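Local coordinates for PipY (Synechococcus elongatus, PDB 5NLC), which binds pyridoxal 5'-phosphate in a modified TIM barrel and is probably involved in homeostasis of that cofactor, at residues W87-D92 / K112-V117; R99-A104 / Q144-R149. One frame throughout, in Å; residues are numbered along the deposited sequence.

Interaction 1 of 2, residues W87-D92 / K112-V117; sequences WIHSVD and KLCLQV
Lys112 lays its CB over one face of the Trp87 indole, 3.6 Å from the centroid of the six-membered ring, a CH-pi contact, and its CD follows across CZ2. At the indole edge, near the ring plane, sits Cys114 SG, 4.1 Å from CZ3; the same sulfur meets the His89 ring obliquely. His68 also stacks on the indole, and Trp208 meets it edge-to-face. With CG beside the backbone N (chi1 -77°), the indole is swung to the neighbouring strand, where it meets Lys112 and Cys114. An alanine in place of Trp87 would probably leave the aliphatic stem of Lys112 without its platform and open a gap beside Cys114 SG. The backbones form a parallel ladder: Ile88 N donates to Lys112 O (2.7 Å), and Cys114 N to Ile88 O (3.0 Å). A beta bulge at His89-Ser90 shows how an extra residue shifts a parallel register: Val91 N, not Ser90 N, bonds Cys114 O (3.1 Å). Gln116 N closes the ladder on Val91 O. On the other face of the sheet, Leu113 CD2 packs against Ile88 CB and Val91 CG2. The strands, between 66-69 and 147-152, form a beta-alpha-beta unit whose helix 94-107 covers this second face through Leu100.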
ATOM      1  N   TRP A  87      -5.509   2.715   4.979  1.00 16.85           N
ATOM      2  CA  TRP A  87      -4.411   1.805   4.725  1.00 16.72           C
ATOM      3  C   TRP A  87      -3.104   2.559   4.736  1.00 16.69           C
ATOM      4  O   TRP A  87      -2.988   3.669   4.109  1.00 16.70           O
ATOM      5  CB  TRP A  87      -4.496   1.142   3.328  1.00 17.71           C
ATOM      6  CG  TRP A  87      -5.491   0.039   3.228  1.00 18.44           C
ATOM      7  CD1 TRP A  87      -6.804   0.190   3.073  1.00 18.89           C
ATOM      8  CD2 TRP A  87      -5.247  -1.376   3.260  1.00 19.15           C
ATOM      9  NE1 TRP A  87      -7.437  -1.023   3.041  1.00 19.44           N
ATOM     10  CE2 TRP A  87      -6.494  -2.005   3.129  1.00 19.89           C
ATOM     11  CE3 TRP A  87      -4.107  -2.166   3.406  1.00 18.99           C
ATOM     12  CZ2 TRP A  87      -6.651  -3.397   3.189  1.00 20.05           C
ATOM     13  CZ3 TRP A  87      -4.258  -3.565   3.380  1.00 19.46           C
ATOM     14  CH2 TRP A  87      -5.507  -4.147   3.341  1.00 19.79           C
ATOM     15  N   ILE A  88      -2.109   1.961   5.390  1.00 15.99           N
ATOM     16  CA  ILE A  88      -0.750   2.481   5.347  1.00 16.38           C
ATOM     17  C   ILE A  88       0.131   1.357   4.851  1.00 16.56           C
ATOM     18  O   ILE A  88       0.269   0.346   5.545  1.00 17.08           O
ATOM     19  CB  ILE A  88      -0.296   2.991   6.741  1.00 16.82           C
ATOM     20  CG1 ILE A  88      -1.236   4.057   7.242  1.00 17.23           C
ATOM     21  CG2 ILE A  88       1.174   3.410   6.660  1.00 17.34           C
ATOM     22  CD1 ILE A  88      -1.010   4.454   8.681  1.00 17.33           C
ATOM     23  N   HIS A  89       0.695   1.504   3.635  1.00 16.87           N
ATOM     24  CA  HIS A  89       1.455   0.404   2.989  1.00 16.95           C
ATOM     25  C   HIS A  89       2.920   0.367   3.343  1.00 17.67           C
ATOM     26  O   HIS A  89       3.572  -0.636   3.119  1.00 19.80           O
ATOM     27  CB  HIS A  89       1.306   0.469   1.466  1.00 17.17           C
ATOM     28  CG  HIS A  89      -0.091   0.232   0.997  1.00 17.59           C
ATOM     29  ND1 HIS A  89      -0.416  -0.845   0.204  1.00 17.95           N
ATOM     30  CD2 HIS A  89      -1.251   0.926   1.191  1.00 17.37           C
ATOM     31  CE1 HIS A  89      -1.713  -0.798  -0.077  1.00 18.86           C
ATOM     32  NE2 HIS A  89      -2.244   0.268   0.497  1.00 17.35           N
ATOM     33  N   SER A  90       3.469   1.408   3.945  1.00 17.61           N
ATOM     34  CA  SER A  90       4.882   1.586   4.003  1.00 17.74           C
ATOM     35  C   SER A  90       5.371   1.396   5.405  1.00 17.53           C
ATOM     36  O   SER A  90       6.207   2.162   5.897  1.00 18.46           O
ATOM     37  CB  SER A  90       5.202   2.996   3.533  1.00 19.03           C
ATOM     38  OG  SER A  90       4.376   3.972   4.201  1.00 19.54           O
ATOM     39  N   VAL A  91       4.832   0.434   6.124  1.00 16.90           N
ATOM     40  CA  VAL A  91       5.317   0.247   7.496  1.00 16.81           C
ATOM     41  C   VAL A  91       6.632  -0.492   7.451  1.00 17.30           C
ATOM     42  O   VAL A  91       6.657  -1.672   7.205  1.00 17.21           O
ATOM     43  CB  VAL A  91       4.303  -0.483   8.328  1.00 16.14           C
ATOM     44  CG1 VAL A  91       4.753  -0.544   9.760  1.00 16.46           C
ATOM     45  CG2 VAL A  91       2.992   0.320   8.240  1.00 16.33           C
ATOM     46  N   ASP A  92       7.717   0.236   7.623  1.00 18.07           N
ATOM     47  CA  ASP A  92       9.041  -0.268   7.326  1.00 19.74           C
ATOM     48  C   ASP A  92       9.893  -0.684   8.505  1.00 19.09           C
ATOM     49  O   ASP A  92      11.057  -1.069   8.337  1.00 18.87           O
ATOM     50  CB  ASP A  92       9.783   0.788   6.488  1.00 21.25           C
ATOM     51  CG  ASP A  92      10.051   2.072   7.275  1.00 23.27           C
ATOM     52  OD1 ASP A  92       9.243   2.575   8.053  1.00 23.62           O
ATOM     53  OD2 ASP A  92      11.133   2.584   7.110  1.00 28.07           O
ATOM     54  N   LYS A 112      -5.309  -0.341   8.491  1.00 18.11           N
ATOM     55  CA  LYS A 112      -4.829  -1.517   7.850  1.00 19.11           C
ATOM     56  C   LYS A 112      -3.397  -1.270   7.314  1.00 17.97           C
ATOM     57  O   LYS A 112      -3.116  -0.219   6.693  1.00 17.68           O
ATOM     58  CB  LYS A 112      -5.807  -1.976   6.767  1.00 20.59           C
ATOM     59  CG  LYS A 112      -7.061  -2.562   7.364  1.00 23.35           C
ATOM     60  CD  LYS A 112      -8.125  -2.779   6.339  1.00 27.74           C
ATOM     61  CE  LYS A 112      -9.500  -2.390   6.852  1.00 30.67           C
ATOM     62  NZ  LYS A 112     -10.506  -3.228   6.115  1.00 34.86           N
ATOM     63  N   LEU A 113      -2.475  -2.213   7.594  1.00 17.20           N
ATOM     64  CA  LEU A 113      -1.042  -2.032   7.384  1.00 17.14           C
ATOM     65  C   LEU A 113      -0.526  -3.098   6.469  1.00 17.52           C
ATOM     66  O   LEU A 113      -0.955  -4.263   6.557  1.00 16.57           O
ATOM     67  CB  LEU A 113      -0.278  -2.094   8.681  1.00 17.39           C
ATOM     68  CG  LEU A 113      -0.751  -1.193   9.825  1.00 18.00           C
ATOM     69  CD1 LEU A 113       0.210  -1.363  10.970  1.00 18.56           C
ATOM     70  CD2 LEU A 113      -0.790   0.254   9.486  1.00 17.96           C
ATOM     71  N   CYS A 114       0.328  -2.676   5.546  1.00 18.31           N
ATOM     72  CA  CYS A 114       1.283  -3.570   4.946  1.00 18.88           C
ATOM     73  C   CYS A 114       2.662  -3.269   5.531  1.00 17.85           C
ATOM     74  O   CYS A 114       3.034  -2.117   5.874  1.00 17.40           O
ATOM     75  CB  CYS A 114       1.284  -3.506   3.406  1.00 20.50           C
ATOM     76  SG  CYS A 114      -0.292  -4.057   2.673  1.00 25.39           S
ATOM     77  N   LEU A 115       3.424  -4.334   5.669  1.00 17.21           N
ATOM     78  CA  LEU A 115       4.797  -4.224   6.102  1.00 17.64           C
ATOM     79  C   LEU A 115       5.686  -4.190   4.850  1.00 17.06           C
ATOM     80  O   LEU A 115       5.688  -5.142   4.047  1.00 16.42           O
ATOM     81  CB  LEU A 115       5.138  -5.429   6.949  1.00 18.60           C
ATOM     82  CG  LEU A 115       4.203  -5.644   8.139  1.00 19.94           C
ATOM     83  CD1 LEU A 115       4.637  -6.911   8.878  1.00 21.35           C
ATOM     84  CD2 LEU A 115       4.288  -4.475   9.073  1.00 20.54           C
ATOM     85  N   GLN A 116       6.427  -3.117   4.704  1.00 17.84           N
ATOM     86  CA  GLN A 116       7.270  -2.868   3.564  1.00 18.51           C
ATOM     87  C   GLN A 116       8.607  -3.513   3.847  1.00 19.45           C
ATOM     88  O   GLN A 116       9.324  -3.063   4.736  1.00 18.34           O
ATOM     89  CB  GLN A 116       7.496  -1.398   3.374  1.00 20.07           C
ATOM     90  CG  GLN A 116       8.267  -1.053   2.096  1.00 22.11           C
ATOM     91  CD  GLN A 116       8.457   0.416   1.887  1.00 25.45           C
ATOM     92  OE1 GLN A 116       7.563   1.194   2.098  1.00 28.89           O
ATOM     93  NE2 GLN A 116       9.585   0.787   1.293  1.00 29.67           N
ATOM     94  N   VAL A 117       8.932  -4.547   3.068  1.00 19.60           N
ATOM     95  CA  VAL A 117      10.067  -5.403   3.294  1.00 21.09           C
ATOM     96  C   VAL A 117      11.080  -5.174   2.181  1.00 21.57           C
ATOM     97  O   VAL A 117      10.729  -5.142   1.011  1.00 22.06           O
ATOM     98  CB  VAL A 117       9.652  -6.887   3.229  1.00 22.27           C
ATOM     99  CG1 VAL A 117      10.849  -7.792   3.551  1.00 23.18           C
ATOM    100  CG2 VAL A 117       8.598  -7.147   4.258  1.00 23.23           C
TER

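Interaction 2 of 2, residues R99-A104 / Q144-R149; sequences RLDRIA and QQVQIR. With PO4 (phosphate ion), chain C.
Asp101 reaches from helix 94-107 to the turn that leads into strand 147-152, an outer helix of the TIM-barrel fold meeting the entrance to a barrel strand. Its CG stands anti to the backbone N (chi1 -177°), which carries the carboxylate off the helix flank to the backbone of Gln144 and Gln145. There OD1 accepts Gln145 N at 2.7 Å on its syn side, 19° out of the carboxylate plane. The other oxygen, OD2, takes a hydrogen from a water 2.6 Å away, and this water in turn accepts Gln144 N. The pair illustrates how one helix side chain can serve the N-H groups of a turn before a strand, here one directly and one through water.

The Gln145 side chain crosses that of Asp101 at about a right angle; its bend at chi2 (-65°) lets CB and CG, not the amide, do the touching. One turn of helix further on, Ala104 CB rests 3.2 Å from Gln145 O. Val146 sends CG1 against the helix backbone, 3.7 Å from Asp101 CA, and its CG2 lies 3.8 Å from Asp101 OD1.

Elsewhere on this helix, Arg99 and Arg102 converge edge-on upon a phosphate ion, probably from the crystallisation liquor, which Arg79 also bonds. Bends at chi2 of Arg99 and chi3 of Arg102 bring both guanidinium groups to phosphate O1, which accepts Arg99 NE at 2.7 Å and Arg102 NH2 at 2.9 Å.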
ATOM      1  N   ARG A  99       4.538   2.455  16.988  1.00 19.95           N
ATOM      2  CA  ARG A  99       4.093   3.835  17.105  1.00 21.29           C
ATOM      3  C   ARG A  99       2.659   3.983  16.561  1.00 19.84           C
ATOM      4  O   ARG A  99       1.782   4.554  17.238  1.00 19.86           O
ATOM      5  CB  ARG A  99       5.069   4.749  16.363  1.00 23.22           C
ATOM      6  CG  ARG A  99       4.800   6.239  16.430  1.00 26.65           C
ATOM      7  CD  ARG A  99       5.274   6.797  17.717  1.00 30.31           C
ATOM      8  NE  ARG A  99       5.262   8.246  17.754  1.00 33.71           N
ATOM      9  CZ  ARG A  99       6.306   9.041  17.532  1.00 35.95           C
ATOM     10  NH1 ARG A  99       6.129  10.347  17.630  1.00 36.79           N
ATOM     11  NH2 ARG A  99       7.520   8.570  17.219  1.00 35.50           N
ATOM     12  N   LEU A 100       2.386   3.436  15.372  1.00 17.88           N
ATOM     13  CA  LEU A 100       1.031   3.467  14.809  1.00 17.95           C
ATOM     14  C   LEU A 100      -0.012   2.782  15.751  1.00 18.21           C
ATOM     15  O   LEU A 100      -1.157   3.244  15.905  1.00 17.24           O
ATOM     16  CB  LEU A 100       1.012   2.780  13.453  1.00 17.77           C
ATOM     17  CG  LEU A 100       1.807   3.531  12.329  1.00 17.39           C
ATOM     18  CD1 LEU A 100       2.036   2.607  11.123  1.00 17.74           C
ATOM     19  CD2 LEU A 100       1.054   4.794  11.923  1.00 17.98           C
ATOM     20  N   ASP A 101       0.376   1.667  16.301  1.00 18.31           N
ATOM     21  CA  ASP A 101      -0.486   0.920  17.230  1.00 19.68           C
ATOM     22  C   ASP A 101      -0.801   1.754  18.497  1.00 20.14           C
ATOM     23  O   ASP A 101      -1.944   1.784  18.948  1.00 19.90           O
ATOM     24  CB  ASP A 101       0.156  -0.410  17.599  1.00 20.12           C
ATOM     25  CG  ASP A 101      -0.743  -1.254  18.501  1.00 21.96           C
ATOM     26  OD1 ASP A 101      -1.651  -1.910  17.971  1.00 23.02           O
ATOM     27  OD2 ASP A 101      -0.526  -1.238  19.721  1.00 22.70           O
ATOM     28  N   ARG A 102       0.191   2.439  19.037  1.00 21.12           N
ATOM     29  CA  ARG A 102      -0.006   3.244  20.225  1.00 22.84           C
ATOM     30  C   ARG A 102      -0.989   4.413  19.899  1.00 21.67           C
ATOM     31  O   ARG A 102      -1.970   4.637  20.600  1.00 19.10           O
ATOM     32  CB  ARG A 102       1.310   3.783  20.732  1.00 25.60           C
ATOM     33  CG  ARG A 102       1.123   4.718  21.927  1.00 30.55           C
ATOM     34  CD  ARG A 102       2.427   5.149  22.593  1.00 34.77           C
ATOM     35  NE  ARG A 102       3.282   6.003  21.759  1.00 38.50           N
ATOM     36  CZ  ARG A 102       3.005   7.252  21.348  1.00 41.81           C
ATOM     37  NH1 ARG A 102       1.848   7.871  21.621  1.00 43.60           N
ATOM     38  NH2 ARG A 102       3.922   7.894  20.619  1.00 42.84           N
ATOM     39  N   ILE A 103      -0.747   5.087  18.780  1.00 20.51           N
ATOM     40  CA  ILE A 103      -1.581   6.187  18.340  1.00 21.43           C
ATOM     41  C   ILE A 103      -2.961   5.720  17.983  1.00 20.57           C
ATOM     42  O   ILE A 103      -3.947   6.355  18.405  1.00 20.80           O
ATOM     43  CB  ILE A 103      -0.947   6.951  17.164  1.00 22.45           C
ATOM     44  CG1 ILE A 103       0.356   7.649  17.626  1.00 23.91           C
ATOM     45  CG2 ILE A 103      -1.908   8.024  16.636  1.00 23.70           C
ATOM     46  CD1 ILE A 103       1.288   8.037  16.449  1.00 24.95           C
ATOM     47  N   ALA A 104      -3.056   4.594  17.251  1.00 19.97           N
ATOM     48  CA  ALA A 104      -4.353   3.971  16.920  1.00 19.61           C
ATOM     49  C   ALA A 104      -5.206   3.731  18.189  1.00 19.92           C
ATOM     50  O   ALA A 104      -6.377   4.124  18.208  1.00 20.46           O
ATOM     51  CB  ALA A 104      -4.164   2.699  16.134  1.00 18.77           C
ATOM     52  N   GLN A 144      -2.574  -4.807  19.171  1.00 23.48           N
ATOM     53  CA  GLN A 144      -4.031  -5.003  19.206  1.00 24.76           C
ATOM     54  C   GLN A 144      -4.832  -3.969  18.466  1.00 23.00           C
ATOM     55  O   GLN A 144      -6.019  -4.191  18.238  1.00 23.20           O
ATOM     56  CB  GLN A 144      -4.506  -4.932  20.665  1.00 27.93           C
ATOM     57  CG  GLN A 144      -3.812  -5.912  21.566  1.00 30.86           C
ATOM     58  CD  GLN A 144      -4.181  -7.340  21.233  1.00 35.83           C
ATOM     59  OE1 GLN A 144      -5.331  -7.758  21.437  1.00 42.85           O
ATOM     60  NE2 GLN A 144      -3.215  -8.107  20.713  1.00 38.99           N
ATOM     61  N   GLN A 145      -4.225  -2.838  18.135  1.00 20.50           N
ATOM     62  CA  GLN A 145      -4.959  -1.685  17.608  1.00 20.93           C
ATOM     63  C   GLN A 145      -4.727  -1.419  16.116  1.00 20.78           C
ATOM     64  O   GLN A 145      -5.114  -0.339  15.636  1.00 23.82           O
ATOM     65  CB  GLN A 145      -4.510  -0.421  18.304  1.00 21.53           C
ATOM     66  CG  GLN A 145      -4.275  -0.521  19.791  1.00 22.62           C
ATOM     67  CD  GLN A 145      -5.543  -0.824  20.526  1.00 23.77           C
ATOM     68  OE1 GLN A 145      -6.637  -0.539  20.041  1.00 27.51           O
ATOM     69  NE2 GLN A 145      -5.412  -1.359  21.680  1.00 24.15           N
ATOM     70  N   VAL A 146      -3.935  -2.227  15.457  1.00 19.49           N
ATOM     71  CA  VAL A 146      -3.775  -2.128  14.009  1.00 19.13           C
ATOM     72  C   VAL A 146      -4.177  -3.402  13.385  1.00 19.12           C
ATOM     73  O   VAL A 146      -4.254  -4.388  14.095  1.00 19.85           O
ATOM     74  CB  VAL A 146      -2.331  -1.821  13.667  1.00 19.32           C
ATOM     75  CG1 VAL A 146      -1.962  -0.378  14.075  1.00 18.84           C
ATOM     76  CG2 VAL A 146      -1.379  -2.857  14.256  1.00 19.78           C
ATOM     77  N   GLN A 147      -4.334  -3.432  12.044  1.00 18.47           N
ATOM     78  CA  GLN A 147      -4.697  -4.675  11.325  1.00 18.84           C
ATOM     79  C   GLN A 147      -3.618  -4.908  10.322  1.00 18.06           C
ATOM     80  O   GLN A 147      -3.625  -4.285   9.258  1.00 17.23           O
ATOM     81  CB  GLN A 147      -6.065  -4.585  10.633  1.00 20.28           C
ATOM     82  CG  GLN A 147      -7.237  -4.376  11.605  1.00 22.38           C
ATOM     83  CD  GLN A 147      -8.481  -3.958  10.863  1.00 23.90           C
ATOM     84  OE1 GLN A 147      -9.143  -4.794  10.307  1.00 27.15           O
ATOM     85  NE2 GLN A 147      -8.731  -2.652  10.755  1.00 25.36           N
ATOM     86  N   ILE A 148      -2.668  -5.769  10.659  1.00 17.78           N
ATOM     87  CA  ILE A 148      -1.553  -6.090   9.697  1.00 18.34           C
ATOM     88  C   ILE A 148      -2.113  -7.025   8.643  1.00 19.43           C
ATOM     89  O   ILE A 148      -2.629  -8.068   9.008  1.00 21.18           O
ATOM     90  CB  ILE A 148      -0.344  -6.683  10.445  1.00 17.98           C
ATOM     91  CG1 ILE A 148       0.229  -5.626  11.371  1.00 18.27           C
ATOM     92  CG2 ILE A 148       0.744  -7.104   9.429  1.00 18.65           C
ATOM     93  CD1 ILE A 148       1.149  -6.224  12.428  1.00 18.21           C
ATOM     94  N   ARG A 149      -2.069  -6.673   7.349  1.00 18.79           N
ATOM     95  CA  ARG A 149      -2.780  -7.471   6.355  1.00 19.84           C
ATOM     96  C   ARG A 149      -1.884  -8.023   5.266  1.00 18.64           C
ATOM     97  O   ARG A 149      -2.356  -8.810   4.435  1.00 19.38           O
ATOM     98  CB  ARG A 149      -3.861  -6.583   5.688  1.00 21.88           C
ATOM     99  CG  ARG A 149      -4.950  -6.133   6.654  1.00 24.30           C
ATOM    100  CD  ARG A 149      -5.663  -7.280   7.357  1.00 28.46           C
ATOM    101  NE  ARG A 149      -6.177  -8.194   6.366  1.00 33.46           N
ATOM    102  CZ  ARG A 149      -7.222  -7.931   5.570  1.00 38.70           C
ATOM    103  NH1 ARG A 149      -7.575  -8.867   4.677  1.00 41.87           N
ATOM    104  NH2 ARG A 149      -7.936  -6.764   5.669  1.00 38.89           N
TER
HETATM  105  P   PO4 C 301       2.785  11.042  19.146  1.00 68.30           P
HETATM  106  O1  PO4 C 301       3.156   9.712  18.551  1.00 68.02           O
HETATM  107  O2  PO4 C 301       2.192  11.934  18.076  1.00 60.77           O
HETATM  108  O3  PO4 C 301       1.770  10.805  20.246  1.00 63.86           O
HETATM  109  O4  PO4 C 301       4.024  11.672  19.751  1.00 66.32           O
HETATM  110  O   HOH W   1      -1.266  -3.282  21.205  1.00 20.31           O

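In the fold
Interaction 1 is a core contact and interaction 2 a partly buried one nearer the surface, their centres about 11 Å apart. The first joins neighbouring strands through a backbone ladder flanked by aromatic, sulfur and aliphatic groups; the second ties a helix to a turn through a carboxylate, a water and a little apolar packing. Helix 94-107, which supplies 99-104, connects the two strands of interaction 1 along the chain, and strand 112-116 is sheet neighbour to 147-152. Leu113 bridges both, packing on Val146 and probably bonding the backbones of Gln147 and Arg149. His89 lies near Arg210 of the pyridoxal phosphate site, whereas interaction 2 is remote from it.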